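Side-chain contacts in SalCYP truncation (Salinispora tropica, PDB 7ABB), which is a truncated bacterial member of the cytochrome P450 family, with a mainly helical fold that holds heme c in a pocket near its centre: residues A[244-249]-A[277-282]; A[310-315]-A[319-324]. All coordinates share one frame; numbering follows the deposited sequence.

Contact 1 of 2, residues A[244-249]-A[277-282]; sequences MANGIQ and RVNSCM. With HEC (heme c), chain B.
Asn246 and Asn279 meet in the core of the cytochrome P450 fold, where the C-terminal end of helix 268-278, helix K with its Glu-x-x-Arg motif of Glu274 and Arg277, comes up to the side of helix 238-253, the C-terminal part of helix I. Asn279, the first residue after helix 268-278 to leave helical phi/psi, pushes its carboxamide against the flank of Asn246, with CG 3.4 Å from Asn246 CB. The two amide planes are 29° apart, but their polar ends do not pair directly. Asn279 ND2 slides past toward the Gly247 backbone, coming 3.7 Å from Gly247 N.

Two waters join the two segments instead. One accepts from Asn279 ND2 at 2.9 Å and donates to Asn246 O at 3.0 Å. The other donates to Asn279 O at 2.9 Å and takes a weak bond from Asn246 ND2. Asn246 OD1 accepts from Leu378 N, so each end of this buried amide has a partner. Asparagine fits both positions because it is short and can donate and accept.

Farther along, Met282 lies over a face of heme c: SD is 3.4 Å from the methine carbon CHB, and the bend at chi3 (64°) sets CE 3.5 Å from C3A of a pyrrole ring. Its flexible, polarisable thioether suits a flat apolar surface. Behind the asparagine pair, Met244 of helix 238-253 packs against helices 130-147 and 345-362, Ile248 also touches the latter, and Asn279 reaches back to His243.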
ATOM      1  N   MET A 244      -7.806  -4.415   1.150  1.00 14.65           N
ATOM      2  CA  MET A 244      -8.712  -5.554   1.058  1.00 15.96           C
ATOM      3  C   MET A 244      -9.769  -5.475   2.141  1.00 17.35           C
ATOM      4  O   MET A 244     -10.954  -5.731   1.891  1.00 18.39           O
ATOM      5  CB  MET A 244      -7.946  -6.868   1.193  1.00 17.07           C
ATOM      6  CG  MET A 244      -7.162  -7.262  -0.024  1.00 17.16           C
ATOM      7  SD  MET A 244      -6.185  -8.766   0.234  1.00 17.22           S
ATOM      8  CE  MET A 244      -7.507  -9.903   0.608  1.00 17.89           C
ATOM      9  N   ALA A 245      -9.343  -5.120   3.349  1.00 16.23           N
ATOM     10  CA  ALA A 245     -10.226  -5.132   4.513  1.00 15.49           C
ATOM     11  C   ALA A 245     -11.237  -3.994   4.453  1.00 17.43           C
ATOM     12  O   ALA A 245     -12.430  -4.195   4.713  1.00 17.77           O
ATOM     13  CB  ALA A 245      -9.388  -5.037   5.788  1.00 17.08           C
ATOM     14  N   ASN A 246     -10.783  -2.771   4.174  1.00 16.10           N
ATOM     15  CA  ASN A 246     -11.719  -1.654   4.122  1.00 16.51           C
ATOM     16  C   ASN A 246     -12.727  -1.818   2.998  1.00 16.59           C
ATOM     17  O   ASN A 246     -13.896  -1.425   3.156  1.00 18.64           O
ATOM     18  CB  ASN A 246     -10.944  -0.348   3.972  1.00 15.85           C
ATOM     19  CG  ASN A 246     -10.428   0.168   5.291  1.00 18.50           C
ATOM     20  OD1 ASN A 246     -11.206   0.454   6.204  1.00 19.75           O
ATOM     21  ND2 ASN A 246      -9.108   0.302   5.401  1.00 19.55           N
ATOM     22  N   GLY A 247     -12.311  -2.416   1.877  1.00 16.49           N
ATOM     23  CA  GLY A 247     -13.246  -2.660   0.789  1.00 16.39           C
ATOM     24  C   GLY A 247     -14.305  -3.693   1.151  1.00 17.84           C
ATOM     25  O   GLY A 247     -15.500  -3.466   0.944  1.00 19.37           O
ATOM     26  N   ILE A 248     -13.882  -4.856   1.666  1.00 16.70           N
ATOM     27  CA  ILE A 248     -14.858  -5.878   2.057  1.00 15.18           C
ATOM     28  C   ILE A 248     -15.715  -5.380   3.204  1.00 18.36           C
ATOM     29  O   ILE A 248     -16.897  -5.723   3.287  1.00 19.25           O
ATOM     30  CB  ILE A 248     -14.172  -7.215   2.404  1.00 16.36           C
ATOM     31  CG1 ILE A 248     -15.199  -8.340   2.301  1.00 23.91           C
ATOM     32  CG2 ILE A 248     -13.545  -7.194   3.762  1.00 22.60           C
ATOM     33  CD1 ILE A 248     -15.448  -8.734   0.847  1.00 29.77           C
ATOM     34  N   GLN A 249     -15.160  -4.570   4.108  1.00 17.42           N
ATOM     35  CA  GLN A 249     -15.985  -4.040   5.188  1.00 18.50           C
ATOM     36  C   GLN A 249     -17.117  -3.175   4.641  1.00 18.93           C
ATOM     37  O   GLN A 249     -18.262  -3.252   5.121  1.00 19.70           O
ATOM     38  CB  GLN A 249     -15.127  -3.253   6.174  1.00 18.23           C
ATOM     39  CG  GLN A 249     -15.969  -2.692   7.306  1.00 21.55           C
ATOM     40  CD  GLN A 249     -15.191  -1.990   8.372  1.00 23.13           C
ATOM     41  OE1 GLN A 249     -15.113  -2.453   9.504  1.00 23.44           O
ATOM     42  NE2 GLN A 249     -14.678  -0.820   8.044  1.00 21.93           N
ATOM     43  N   ARG A 277      -9.149   4.481  -4.321  1.00 17.59           N
ATOM     44  CA  ARG A 277      -9.321   5.913  -4.091  1.00 16.51           C
ATOM     45  C   ARG A 277      -9.854   6.180  -2.692  1.00 17.00           C
ATOM     46  O   ARG A 277      -9.269   6.950  -1.927  1.00 18.97           O
ATOM     47  CB  ARG A 277     -10.271   6.494  -5.135  1.00 17.95           C
ATOM     48  CG  ARG A 277     -10.458   7.991  -4.975  1.00 20.19           C
ATOM     49  CD  ARG A 277     -11.569   8.612  -5.837  1.00 20.76           C
ATOM     50  NE  ARG A 277     -12.923   8.209  -5.417  1.00 21.27           N
ATOM     51  CZ  ARG A 277     -13.607   8.794  -4.441  1.00 20.31           C
ATOM     52  NH1 ARG A 277     -13.076   9.788  -3.754  1.00 21.20           N
ATOM     53  NH2 ARG A 277     -14.835   8.348  -4.128  1.00 23.15           N
ATOM     54  N   VAL A 278     -10.985   5.550  -2.349  1.00 19.58           N
ATOM     55  CA  VAL A 278     -11.729   5.911  -1.148  1.00 22.14           C
ATOM     56  C   VAL A 278     -10.953   5.565   0.119  1.00 18.22           C
ATOM     57  O   VAL A 278     -11.042   6.269   1.133  1.00 20.92           O
ATOM     58  CB  VAL A 278     -13.092   5.192  -1.201  1.00 27.19           C
ATOM     59  CG1 VAL A 278     -13.704   5.006   0.193  1.00 41.70           C
ATOM     60  CG2 VAL A 278     -13.998   5.958  -2.143  1.00 25.43           C
ATOM     61  N   ASN A 279     -10.203   4.455   0.094  1.00 16.40           N
ATOM     62  CA  ASN A 279      -9.540   3.944   1.289  1.00 16.22           C
ATOM     63  C   ASN A 279      -8.056   4.349   1.367  1.00 16.61           C
ATOM     64  O   ASN A 279      -7.318   3.803   2.208  1.00 18.43           O
ATOM     65  CB  ASN A 279      -9.737   2.436   1.350  1.00 16.52           C
ATOM     66  CG  ASN A 279     -11.168   2.100   1.594  1.00 19.89           C
ATOM     67  OD1 ASN A 279     -11.796   2.748   2.432  1.00 21.78           O
ATOM     68  ND2 ASN A 279     -11.715   1.109   0.882  1.00 20.53           N
ATOM     69  N   SER A 280      -7.630   5.320   0.573  1.00 17.44           N
ATOM     70  CA  SER A 280      -6.272   5.818   0.657  1.00 16.02           C
ATOM     71  C   SER A 280      -5.990   6.514   1.984  1.00 19.39           C
ATOM     72  O   SER A 280      -6.817   7.281   2.501  1.00 19.63           O
ATOM     73  CB  SER A 280      -6.010   6.795  -0.492  1.00 18.73           C
ATOM     74  OG  SER A 280      -5.923   6.109  -1.714  1.00 19.94           O
ATOM     75  N   CYS A 281      -4.787   6.291   2.517  1.00 17.52           N
ATOM     76  CA  CYS A 281      -4.453   6.828   3.825  1.00 20.09           C
ATOM     77  C   CYS A 281      -2.971   7.150   3.998  1.00 18.89           C
ATOM     78  O   CYS A 281      -2.589   7.727   5.017  1.00 21.48           O
ATOM     79  CB  CYS A 281      -4.914   5.857   4.910  1.00 19.81           C
ATOM     80  SG  CYS A 281      -4.277   4.199   4.712  1.00 23.36           S
ATOM     81  N   MET A 282      -2.128   6.779   3.041  1.00 19.22           N
ATOM     82  CA  MET A 282      -0.722   7.139   3.189  1.00 19.43           C
ATOM     83  C   MET A 282      -0.523   8.641   3.055  1.00 18.35           C
ATOM     84  O   MET A 282      -1.304   9.353   2.429  1.00 18.58           O
ATOM     85  CB  MET A 282       0.141   6.429   2.150  1.00 22.03           C
ATOM     86  CG  MET A 282       0.206   4.957   2.389  1.00 24.89           C
ATOM     87  SD  MET A 282       0.953   4.031   1.025  1.00 28.42           S
ATOM     88  CE  MET A 282       2.603   4.688   1.030  1.00 35.70           C
TER
HETATM   89 FE   HEC B 501       3.671   0.419  -2.783  1.00 17.53          FE
HETATM   90  CHA HEC B 501       5.906   3.010  -3.150  1.00 17.86           C
HETATM   91  CHB HEC B 501       1.219   2.717  -2.116  1.00 15.28           C
HETATM   92  CHC HEC B 501       1.418  -2.144  -2.451  1.00 16.76           C
HETATM   93  CHD HEC B 501       6.182  -1.862  -3.078  1.00 18.73           C
HETATM   94  NA  HEC B 501       3.592   2.430  -2.645  1.00 17.11           N
HETATM   95  C1A HEC B 501       4.614   3.350  -2.878  1.00 17.29           C
HETATM   96  C2A HEC B 501       4.136   4.713  -2.774  1.00 18.43           C
HETATM   97  C3A HEC B 501       2.824   4.605  -2.497  1.00 18.94           C
HETATM   98  C4A HEC B 501       2.476   3.208  -2.410  1.00 15.59           C
HETATM   99  CMA HEC B 501       1.812   5.741  -2.259  1.00 17.97           C
HETATM  100  CAA HEC B 501       4.968   6.026  -2.993  1.00 17.31           C
HETATM  101  CBA HEC B 501       5.657   6.539  -1.733  1.00 21.19           C
HETATM  102  CGA HEC B 501       6.386   7.837  -2.040  1.00 19.03           C
HETATM  103  O1A HEC B 501       7.089   8.284  -1.105  1.00 23.43           O
HETATM  104  O2A HEC B 501       6.237   8.359  -3.176  1.00 19.20           O
HETATM  105  NB  HEC B 501       1.722   0.301  -2.311  1.00 15.88           N
HETATM  106  C1B HEC B 501       0.865   1.369  -2.117  1.00 17.42           C
HETATM  107  C2B HEC B 501      -0.452   0.837  -1.937  1.00 17.41           C
HETATM  108  C3B HEC B 501      -0.397  -0.502  -2.056  1.00 16.58           C
HETATM  109  C4B HEC B 501       0.962  -0.864  -2.266  1.00 16.64           C
HETATM  110  CMB HEC B 501      -1.660   1.766  -1.703  1.00 18.92           C
HETATM  111  CAB HEC B 501      -1.431  -1.594  -1.948  1.00 18.96           C
HETATM  112  CBB HEC B 501      -2.861  -1.169  -2.020  1.00 24.71           C
HETATM  113  NC  HEC B 501       3.799  -1.613  -2.738  1.00 17.62           N
HETATM  114  C1C HEC B 501       2.730  -2.477  -2.684  1.00 17.17           C
HETATM  115  C2C HEC B 501       3.203  -3.821  -2.878  1.00 16.81           C
HETATM  116  C3C HEC B 501       4.541  -3.772  -3.065  1.00 17.12           C
HETATM  117  C4C HEC B 501       4.919  -2.382  -2.957  1.00 17.12           C
HETATM  118  CMC HEC B 501       2.288  -5.047  -2.894  1.00 16.62           C
HETATM  119  CAC HEC B 501       5.575  -4.889  -3.284  1.00 20.95           C
HETATM  120  CBC HEC B 501       5.113  -6.257  -3.786  1.00 42.76           C
HETATM  121  ND  HEC B 501       5.646   0.562  -3.032  1.00 16.02           N
HETATM  122  C1D HEC B 501       6.493  -0.541  -3.134  1.00 18.87           C
HETATM  123  C2D HEC B 501       7.821  -0.058  -3.344  1.00 19.32           C
HETATM  124  C3D HEC B 501       7.771   1.429  -3.365  1.00 20.45           C
HETATM  125  C4D HEC B 501       6.368   1.734  -3.186  1.00 18.52           C
HETATM  126  CMD HEC B 501       9.069  -0.937  -3.495  1.00 20.45           C
HETATM  127  CAD HEC B 501       8.935   2.419  -3.551  1.00 20.74           C
HETATM  128  CBD HEC B 501       9.038   2.734  -5.023  1.00 18.15           C
HETATM  129  CGD HEC B 501      10.104   3.787  -5.256  1.00 23.69           C
HETATM  130  O1D HEC B 501      10.528   3.964  -6.419  1.00 21.43           O
HETATM  131  O2D HEC B 501      10.507   4.427  -4.265  1.00 24.00           O
HETATM  132  O   HOH W   1      -6.775   1.213   3.379  1.00 19.77           O
HETATM  133  O   HOH W   2     -14.402   1.310   2.041  1.00 34.75           O

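Contact 2 of 2, residues A[310-315]-A[319-324]; sequences ANYDPA and EPERVD
Tyr312 and Pro320 bring together two type I turns, 310-313 and 319-322, of the loop between helices 307-310 and 345-362. Pro320 turns its ring toward the Tyr312 backbone, placing CB and CG each 3.3 Å from Tyr312 O, while the two CB atoms lie 4.0 Å apart. Proline suits this second position of its turn, where the ring-fixed phi (-65°) matches the type I shape. Pro314 extends the apolar patch, its CB 4.3 Å from Pro320 CD.

The Tyr312 side chain starts out beside the backbone N, with CG opposite the carbonyl carbon (chi1 -79°), which carries the ring across to the second turn. Pro320 O lies obliquely by the ring, 3.6 Å from Tyr312 CE2. Glu321 has a similar first torsion (chi1 -73°); its CG methylene meets the ring edge in plane, 3.9 Å from CE2, and the chain continues extended.

At the far end of the ring, a water in its plane donates to Tyr312 OH at 2.8 Å and to Glu321 O at 3.1 Å. The hydroxyl also bonds to Val278 O. Asp313 OD1 accepts from Ala315 N in an Asx turn.

Direct contact is thus van der Waals packing of carbon on carbon and on two carbonyl oxygens, while hydrogen bonding between the segments runs through water. The hydroxyl's bonds fix the phenol's end; ring rotation is more plausibly limited by surrounding groups, including Arg23 and Arg277 in cation-pi contact.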
ATOM      1  N   ALA A 310      -5.693  14.204  -1.530  1.00 16.07           N
ATOM      2  CA  ALA A 310      -5.624  14.217  -2.989  1.00 18.72           C
ATOM      3  C   ALA A 310      -6.820  13.500  -3.598  1.00 19.11           C
ATOM      4  O   ALA A 310      -7.467  14.002  -4.522  1.00 19.32           O
ATOM      5  CB  ALA A 310      -4.308  13.575  -3.466  1.00 19.20           C
ATOM      6  N   ASN A 311      -7.143  12.311  -3.069  1.00 17.21           N
ATOM      7  CA  ASN A 311      -8.147  11.455  -3.692  1.00 16.26           C
ATOM      8  C   ASN A 311      -9.565  11.818  -3.292  1.00 19.28           C
ATOM      9  O   ASN A 311     -10.522  11.173  -3.758  1.00 19.49           O
ATOM     10  CB  ASN A 311      -7.859   9.988  -3.344  1.00 16.46           C
ATOM     11  CG  ASN A 311      -6.735   9.405  -4.182  1.00 17.72           C
ATOM     12  OD1 ASN A 311      -6.376   9.946  -5.226  1.00 17.67           O
ATOM     13  ND2 ASN A 311      -6.194   8.260  -3.758  1.00 20.02           N
ATOM     14  N   TYR A 312      -9.732  12.829  -2.427  1.00 18.62           N
ATOM     15  CA  TYR A 312     -11.030  13.365  -2.053  1.00 18.68           C
ATOM     16  C   TYR A 312     -11.213  14.822  -2.459  1.00 18.18           C
ATOM     17  O   TYR A 312     -12.157  15.462  -2.002  1.00 21.19           O
ATOM     18  CB  TYR A 312     -11.241  13.234  -0.541  1.00 20.13           C
ATOM     19  CG  TYR A 312     -11.653  11.860  -0.064  1.00 20.85           C
ATOM     20  CD1 TYR A 312     -10.801  10.761  -0.192  1.00 19.09           C
ATOM     21  CD2 TYR A 312     -12.872  11.681   0.548  1.00 22.73           C
ATOM     22  CE1 TYR A 312     -11.206   9.504   0.274  1.00 19.26           C
ATOM     23  CE2 TYR A 312     -13.274  10.443   1.013  1.00 20.91           C
ATOM     24  CZ  TYR A 312     -12.413   9.367   0.857  1.00 19.96           C
ATOM     25  OH  TYR A 312     -12.886   8.167   1.351  1.00 21.42           O
ATOM     26  N   ASP A 313     -10.348  15.363  -3.293  1.00 19.24           N
ATOM     27  CA  ASP A 313     -10.490  16.776  -3.691  1.00 19.25           C
ATOM     28  C   ASP A 313     -11.748  16.954  -4.528  1.00 20.32           C
ATOM     29  O   ASP A 313     -11.828  16.388  -5.621  1.00 22.04           O
ATOM     30  CB  ASP A 313      -9.258  17.178  -4.490  1.00 19.94           C
ATOM     31  CG  ASP A 313      -9.215  18.663  -4.825  1.00 19.80           C
ATOM     32  OD1 ASP A 313     -10.231  19.338  -4.669  1.00 21.36           O
ATOM     33  OD2 ASP A 313      -8.129  19.146  -5.238  1.00 20.96           O
ATOM     34  N   PRO A 314     -12.757  17.693  -4.060  1.00 21.18           N
ATOM     35  CA  PRO A 314     -14.003  17.805  -4.833  1.00 21.94           C
ATOM     36  C   PRO A 314     -13.838  18.550  -6.140  1.00 24.73           C
ATOM     37  O   PRO A 314     -14.737  18.481  -6.985  1.00 28.22           O
ATOM     38  CB  PRO A 314     -14.947  18.528  -3.867  1.00 25.73           C
ATOM     39  CG  PRO A 314     -14.012  19.350  -2.981  1.00 27.72           C
ATOM     40  CD  PRO A 314     -12.775  18.503  -2.832  1.00 24.15           C
ATOM     41  N   ALA A 315     -12.706  19.218  -6.356  1.00 25.30           N
ATOM     42  CA  ALA A 315     -12.491  19.855  -7.652  1.00 29.71           C
ATOM     43  C   ALA A 315     -12.275  18.809  -8.738  1.00 27.51           C
ATOM     44  O   ALA A 315     -12.496  19.099  -9.921  1.00 31.57           O
ATOM     45  CB  ALA A 315     -11.289  20.804  -7.601  1.00 29.16           C
ATOM     46  N   GLU A 319     -18.618  14.667  -5.188  1.00 28.26           N
ATOM     47  CA  GLU A 319     -19.143  13.798  -4.137  1.00 27.43           C
ATOM     48  C   GLU A 319     -18.057  12.821  -3.681  1.00 27.53           C
ATOM     49  O   GLU A 319     -18.225  11.602  -3.788  1.00 26.04           O
ATOM     50  CB  GLU A 319     -20.388  13.041  -4.584  1.00 29.76           C
ATOM     51  CG  GLU A 319     -21.444  13.928  -5.099  1.00 39.71           C
ATOM     52  CD  GLU A 319     -22.691  13.164  -5.456  1.00 64.45           C
ATOM     53  OE1 GLU A 319     -22.886  12.024  -4.957  1.00 47.92           O
ATOM     54  OE2 GLU A 319     -23.456  13.721  -6.262  1.00 45.21           O
ATOM     55  N   PRO A 320     -16.907  13.326  -3.209  1.00 24.63           N
ATOM     56  CA  PRO A 320     -15.760  12.442  -2.989  1.00 23.13           C
ATOM     57  C   PRO A 320     -15.976  11.396  -1.921  1.00 24.51           C
ATOM     58  O   PRO A 320     -15.297  10.361  -1.971  1.00 23.24           O
ATOM     59  CB  PRO A 320     -14.636  13.408  -2.601  1.00 24.32           C
ATOM     60  CG  PRO A 320     -15.344  14.572  -2.057  1.00 26.98           C
ATOM     61  CD  PRO A 320     -16.597  14.724  -2.846  1.00 25.76           C
ATOM     62  N   GLU A 321     -16.867  11.604  -0.955  1.00 25.84           N
ATOM     63  CA  GLU A 321     -17.044  10.597   0.077  1.00 30.68           C
ATOM     64  C   GLU A 321     -17.874   9.421  -0.401  1.00 37.35           C
ATOM     65  O   GLU A 321     -17.932   8.406   0.300  1.00 37.17           O
ATOM     66  CB  GLU A 321     -17.675  11.223   1.322  1.00 33.76           C
ATOM     67  CG  GLU A 321     -16.690  12.108   2.074  1.00 49.40           C
ATOM     68  CD  GLU A 321     -17.045  12.286   3.537  1.00 67.71           C
ATOM     69  OE1 GLU A 321     -18.254  12.336   3.857  1.00 73.30           O
ATOM     70  OE2 GLU A 321     -16.112  12.365   4.369  1.00 81.87           O
ATOM     71  N   ARG A 322     -18.490   9.523  -1.575  1.00 25.83           N
ATOM     72  CA  ARG A 322     -19.392   8.482  -2.067  1.00 23.59           C
ATOM     73  C   ARG A 322     -18.597   7.418  -2.790  1.00 23.08           C
ATOM     74  O   ARG A 322     -17.799   7.723  -3.679  1.00 23.03           O
ATOM     75  CB  ARG A 322     -20.409   9.048  -3.044  1.00 26.73           C
ATOM     76  CG  ARG A 322     -21.382   8.008  -3.569  1.00 38.84           C
ATOM     77  CD  ARG A 322     -22.523   8.633  -4.356  1.00 56.55           C
ATOM     78  NE  ARG A 322     -23.729   7.820  -4.241  1.00 64.02           N
ATOM     79  CZ  ARG A 322     -24.864   8.200  -3.655  1.00 51.78           C
ATOM     80  NH1 ARG A 322     -25.010   9.419  -3.130  1.00 48.35           N
ATOM     81  NH2 ARG A 322     -25.879   7.349  -3.616  1.00 63.99           N
ATOM     82  N   VAL A 323     -18.837   6.161  -2.433  1.00 24.96           N
ATOM     83  CA  VAL A 323     -18.312   5.049  -3.212  1.00 22.29           C
ATOM     84  C   VAL A 323     -19.221   4.896  -4.427  1.00 25.46           C
ATOM     85  O   VAL A 323     -20.414   4.601  -4.287  1.00 27.84           O
ATOM     86  CB  VAL A 323     -18.268   3.755  -2.383  1.00 25.66           C
ATOM     87  CG1 VAL A 323     -17.913   2.560  -3.265  1.00 25.19           C
ATOM     88  CG2 VAL A 323     -17.252   3.901  -1.264  1.00 25.89           C
ATOM     89  N   ASP A 324     -18.673   5.138  -5.618  1.00 22.12           N
ATOM     90  CA  ASP A 324     -19.470   5.095  -6.843  1.00 23.00           C
ATOM     91  C   ASP A 324     -18.693   4.264  -7.855  1.00 23.49           C
ATOM     92  O   ASP A 324     -17.734   4.751  -8.457  1.00 22.98           O
ATOM     93  CB  ASP A 324     -19.757   6.505  -7.364  1.00 24.20           C
ATOM     94  CG  ASP A 324     -20.619   6.492  -8.591  1.00 30.71           C
ATOM     95  OD1 ASP A 324     -20.973   5.386  -9.060  1.00 30.00           O
ATOM     96  OD2 ASP A 324     -20.993   7.598  -9.071  1.00 32.42           O
TER
HETATM   97  O   HOH W   3     -15.559   7.758   2.225  1.00 36.26           O

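In the fold
Contact 1 is fully buried and joins helix 238-253 to the C-terminal end of helix 268-278, with Met282 of the same segment reaching heme c; contact 2 lies farther out, its centre about 19 Å from the chain centre, and ties two loop turns together at the partly exposed edge of the fold. Each is bridged by water, but contact 1 does so between amides and backbone carbonyls, whereas contact 2 relies mainly on proline and aromatic packing. Arg277, salt-bridged to Glu274, sends NH1 to Pro320 O, 2.9 Å away, and to Asn311 O, gripping both segments of contact 2. Helix 268-278, on which Val323 also packs, thus has ties to both contacts.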